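Local coordinates for probable flavin reductase (Sinorhizobium meliloti, PDB 3RH7), which binds FMN in a split-barrel domain and probably reduces riboflavin or related flavins with NADPH, at residues 84-89 with 124-129. Sequence-based numbering, arbitrary orientation.
Sequences INVLSE and VAAWFE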
ATOM      1  N   ILE A  84     -10.261  -6.678 -13.953  1.00 55.60           N
ATOM      2  CA  ILE A  84      -9.184  -6.175 -13.111  1.00 54.31           C
ATOM      3  C   ILE A  84      -8.677  -7.313 -12.217  1.00 59.58           C
ATOM      4  O   ILE A  84      -9.438  -7.812 -11.386  1.00 59.02           O
ATOM      5  CB  ILE A  84      -9.665  -4.945 -12.306  1.00 56.14           C
ATOM      6  CG1 ILE A  84      -9.845  -3.713 -13.216  1.00 55.95           C
ATOM      7  CG2 ILE A  84      -8.772  -4.657 -11.099  1.00 56.90           C
ATOM      8  CD1 ILE A  84      -8.616  -3.013 -13.683  1.00 61.40           C
ATOM      9  N   ASN A  85      -7.407  -7.737 -12.396  1.00 56.77           N
ATOM     10  CA  ASN A  85      -6.848  -8.798 -11.542  1.00 56.55           C
ATOM     11  C   ASN A  85      -5.919  -8.181 -10.478  1.00 58.53           C
ATOM     12  O   ASN A  85      -4.812  -7.730 -10.827  1.00 57.86           O
ATOM     13  CB  ASN A  85      -6.096  -9.853 -12.370  1.00 58.47           C
ATOM     14  CG  ASN A  85      -6.966 -10.736 -13.209  1.00 60.65           C
ATOM     15  OD1 ASN A  85      -7.464 -11.753 -12.743  1.00 68.60           O
ATOM     16  ND2 ASN A  85      -7.101 -10.416 -14.480  1.00 31.99           N
ATOM     17  N   VAL A  86      -6.390  -8.129  -9.191  1.00 51.71           N
ATOM     18  CA  VAL A  86      -5.639  -7.579  -8.035  1.00 48.68           C
ATOM     19  C   VAL A  86      -4.652  -8.710  -7.613  1.00 51.60           C
ATOM     20  O   VAL A  86      -5.064  -9.732  -7.060  1.00 51.26           O
ATOM     21  CB  VAL A  86      -6.606  -7.085  -6.907  1.00 50.09           C
ATOM     22  CG1 VAL A  86      -5.872  -6.512  -5.714  1.00 48.05           C
ATOM     23  CG2 VAL A  86      -7.591  -6.062  -7.444  1.00 50.32           C
ATOM     24  N   LEU A  87      -3.381  -8.564  -7.996  1.00 46.47           N
ATOM     25  CA  LEU A  87      -2.357  -9.588  -7.787  1.00 46.18           C
ATOM     26  C   LEU A  87      -2.047  -9.876  -6.313  1.00 51.16           C
ATOM     27  O   LEU A  87      -2.150  -8.982  -5.487  1.00 53.36           O
ATOM     28  CB  LEU A  87      -1.069  -9.180  -8.505  1.00 45.82           C
ATOM     29  CG  LEU A  87      -1.138  -8.916 -10.006  1.00 49.86           C
ATOM     30  CD1 LEU A  87       0.210  -8.513 -10.503  1.00 50.23           C
ATOM     31  CD2 LEU A  87      -1.624 -10.155 -10.799  1.00 49.23           C
ATOM     32  N   SER A  88      -1.677 -11.110  -5.978  1.00 46.38           N
ATOM     33  CA  SER A  88      -1.354 -11.466  -4.596  1.00 45.62           C
ATOM     34  C   SER A  88       0.180 -11.352  -4.312  1.00 53.18           C
ATOM     35  O   SER A  88       0.948 -11.056  -5.239  1.00 53.63           O
ATOM     36  CB  SER A  88      -1.849 -12.870  -4.310  1.00 47.11           C
ATOM     37  OG  SER A  88      -1.071 -13.772  -5.068  1.00 52.50           O
ATOM     38  N   GLU A  89       0.620 -11.563  -3.034  1.00 49.73           N
ATOM     39  CA  GLU A  89       2.032 -11.481  -2.588  1.00 48.85           C
ATOM     40  C   GLU A  89       3.030 -12.226  -3.467  1.00 54.23           C
ATOM     41  O   GLU A  89       4.186 -11.802  -3.600  1.00 55.32           O
ATOM     42  CB  GLU A  89       2.184 -12.115  -1.212  1.00 49.45           C
ATOM     43  CG  GLU A  89       1.754 -11.309  -0.026  1.00 57.65           C
ATOM     44  CD  GLU A  89       1.926 -12.103   1.253  1.00 74.80           C
ATOM     45  OE1 GLU A  89       1.570 -13.303   1.272  1.00 65.62           O
ATOM     46  OE2 GLU A  89       2.414 -11.522   2.243  1.00 79.27           O
ATOM     47  N   VAL A 124      -5.167 -14.983  -7.456  1.00 48.07           N
ATOM     48  CA  VAL A 124      -5.154 -13.528  -7.297  1.00 44.91           C
ATOM     49  C   VAL A 124      -5.749 -13.172  -5.951  1.00 51.24           C
ATOM     50  O   VAL A 124      -6.412 -14.004  -5.343  1.00 52.33           O
ATOM     51  CB  VAL A 124      -5.835 -12.763  -8.457  1.00 46.93           C
ATOM     52  CG1 VAL A 124      -5.133 -13.028  -9.772  1.00 46.70           C
ATOM     53  CG2 VAL A 124      -7.327 -13.060  -8.568  1.00 47.11           C
ATOM     54  N   ALA A 125      -5.510 -11.946  -5.476  1.00 49.04           N
ATOM     55  CA  ALA A 125      -6.021 -11.446  -4.193  1.00 48.14           C
ATOM     56  C   ALA A 125      -7.518 -11.126  -4.300  1.00 51.91           C
ATOM     57  O   ALA A 125      -8.229 -11.187  -3.288  1.00 51.01           O
ATOM     58  CB  ALA A 125      -5.240 -10.205  -3.764  1.00 47.64           C
ATOM     59  N   ALA A 126      -7.972 -10.777  -5.541  1.00 48.51           N
ATOM     60  CA  ALA A 126      -9.330 -10.393  -5.963  1.00 48.61           C
ATOM     61  C   ALA A 126      -9.361 -10.072  -7.453  1.00 54.35           C
ATOM     62  O   ALA A 126      -8.380  -9.568  -8.002  1.00 53.65           O
ATOM     63  CB  ALA A 126      -9.819  -9.174  -5.182  1.00 48.42           C
ATOM     64  N   TRP A 127     -10.498 -10.338  -8.102  1.00 52.51           N
ATOM     65  CA  TRP A 127     -10.713 -10.033  -9.523  1.00 53.17           C
ATOM     66  C   TRP A 127     -12.113  -9.456  -9.733  1.00 57.67           C
ATOM     67  O   TRP A 127     -13.042  -9.771  -8.974  1.00 57.92           O
ATOM     68  CB  TRP A 127     -10.456 -11.227 -10.456  1.00 52.96           C
ATOM     69  CG  TRP A 127     -11.330 -12.432 -10.238  1.00 55.40           C
ATOM     70  CD1 TRP A 127     -10.977 -13.592  -9.617  1.00 58.74           C
ATOM     71  CD2 TRP A 127     -12.662 -12.635 -10.737  1.00 56.19           C
ATOM     72  NE1 TRP A 127     -12.007 -14.509  -9.699  1.00 58.99           N
ATOM     73  CE2 TRP A 127     -13.054 -13.942 -10.372  1.00 60.33           C
ATOM     74  CE3 TRP A 127     -13.567 -11.838 -11.457  1.00 58.26           C
ATOM     75  CZ2 TRP A 127     -14.313 -14.470 -10.689  1.00 60.44           C
ATOM     76  CZ3 TRP A 127     -14.832 -12.348 -11.740  1.00 60.65           C
ATOM     77  CH2 TRP A 127     -15.185 -13.655 -11.374  1.00 61.40           C
ATOM     78  N   PHE A 128     -12.256  -8.615 -10.771  1.00 53.46           N
ATOM     79  CA  PHE A 128     -13.492  -7.928 -11.121  1.00 53.20           C
ATOM     80  C   PHE A 128     -13.757  -7.953 -12.628  1.00 61.86           C
ATOM     81  O   PHE A 128     -12.974  -7.395 -13.388  1.00 62.24           O
ATOM     82  CB  PHE A 128     -13.428  -6.459 -10.650  1.00 53.06           C
ATOM     83  CG  PHE A 128     -13.168  -6.252  -9.180  1.00 52.22           C
ATOM     84  CD1 PHE A 128     -11.863  -6.144  -8.692  1.00 54.57           C
ATOM     85  CD2 PHE A 128     -14.216  -6.133  -8.288  1.00 53.30           C
ATOM     86  CE1 PHE A 128     -11.616  -5.984  -7.326  1.00 53.97           C
ATOM     87  CE2 PHE A 128     -13.975  -5.978  -6.922  1.00 55.67           C
ATOM     88  CZ  PHE A 128     -12.674  -5.905  -6.450  1.00 52.96           C
ATOM     89  N   GLU A 129     -14.867  -8.572 -13.051  1.00 61.20           N
ATOM     90  CA  GLU A 129     -15.311  -8.565 -14.442  1.00 63.11           C
ATOM     91  C   GLU A 129     -16.115  -7.297 -14.660  1.00 68.16           C
ATOM     92  O   GLU A 129     -17.070  -7.029 -13.921  1.00 67.43           O
ATOM     93  CB  GLU A 129     -16.146  -9.810 -14.775  1.00 66.10           C
ATOM     94  CG  GLU A 129     -15.305 -11.010 -15.133  1.00 78.49           C
ATOM     95  CD  GLU A 129     -16.031 -11.998 -16.015  1.00 97.34           C
ATOM     96  OE1 GLU A 129     -16.749 -12.870 -15.467  1.00 86.29           O
ATOM     97  OE2 GLU A 129     -15.886 -11.886 -17.257  1.00 83.46           O
TER
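Val86 faces both Ala125 and Ala126 in a classic beta bulge, where two antiparallel strands of the FMN-binding split barrel pair. The strand segments 84-86 and 126-129 run at 173° to each other.

Backbone bonds carry the pairing. Ile84 and Phe128 form a hydrogen-bonded pair, with Ile84 N 2.9 Å from Phe128 O and Phe128 N 3.0 Å from Ile84 O. Val86 N then donates to Ala126 O at 2.7 Å. At the bulge, Val86 O takes Ala125 N at 2.8 Å, and the second bond, from Ala126 N, is weak at 3.4 Å. Ile84 O also receives a CA-H contact from Trp127.

Apolar packing lies on the face with Ile84, Val86, Ala126 and Phe128. Ile84 CG2 and Val86 CG2 meet neighbouring atoms of the Phe128 ring, CD1 and CE1. The valine methyl comes in at the ring edge, 4.0 Å from CE1. Val86 CG1, anti to the backbone N (chi1 -180°), lies 4.2 Å from Ala125 CB. The second subunit packs on the Val86, Ala126 and Phe128 part of this face, with its Phe25 ring meeting that of Phe128; the Ile84 end packs on strand 61-67.

The polar side chains bond outside the two segments. Ser88 OG bonds to Asp123 O, just before Val124. On the face with Trp127, the buried amide of Asn85 is held at both ends, OD1 by Phe121 N and ND2 by Pro119 O. This ties strand 81-86 to the short strand 119-121, which precedes the partner strand in sequence. Asn85 OD1 also lies 3.8 Å from Trp127 CB, and the amide plane is turned 46° from the indole.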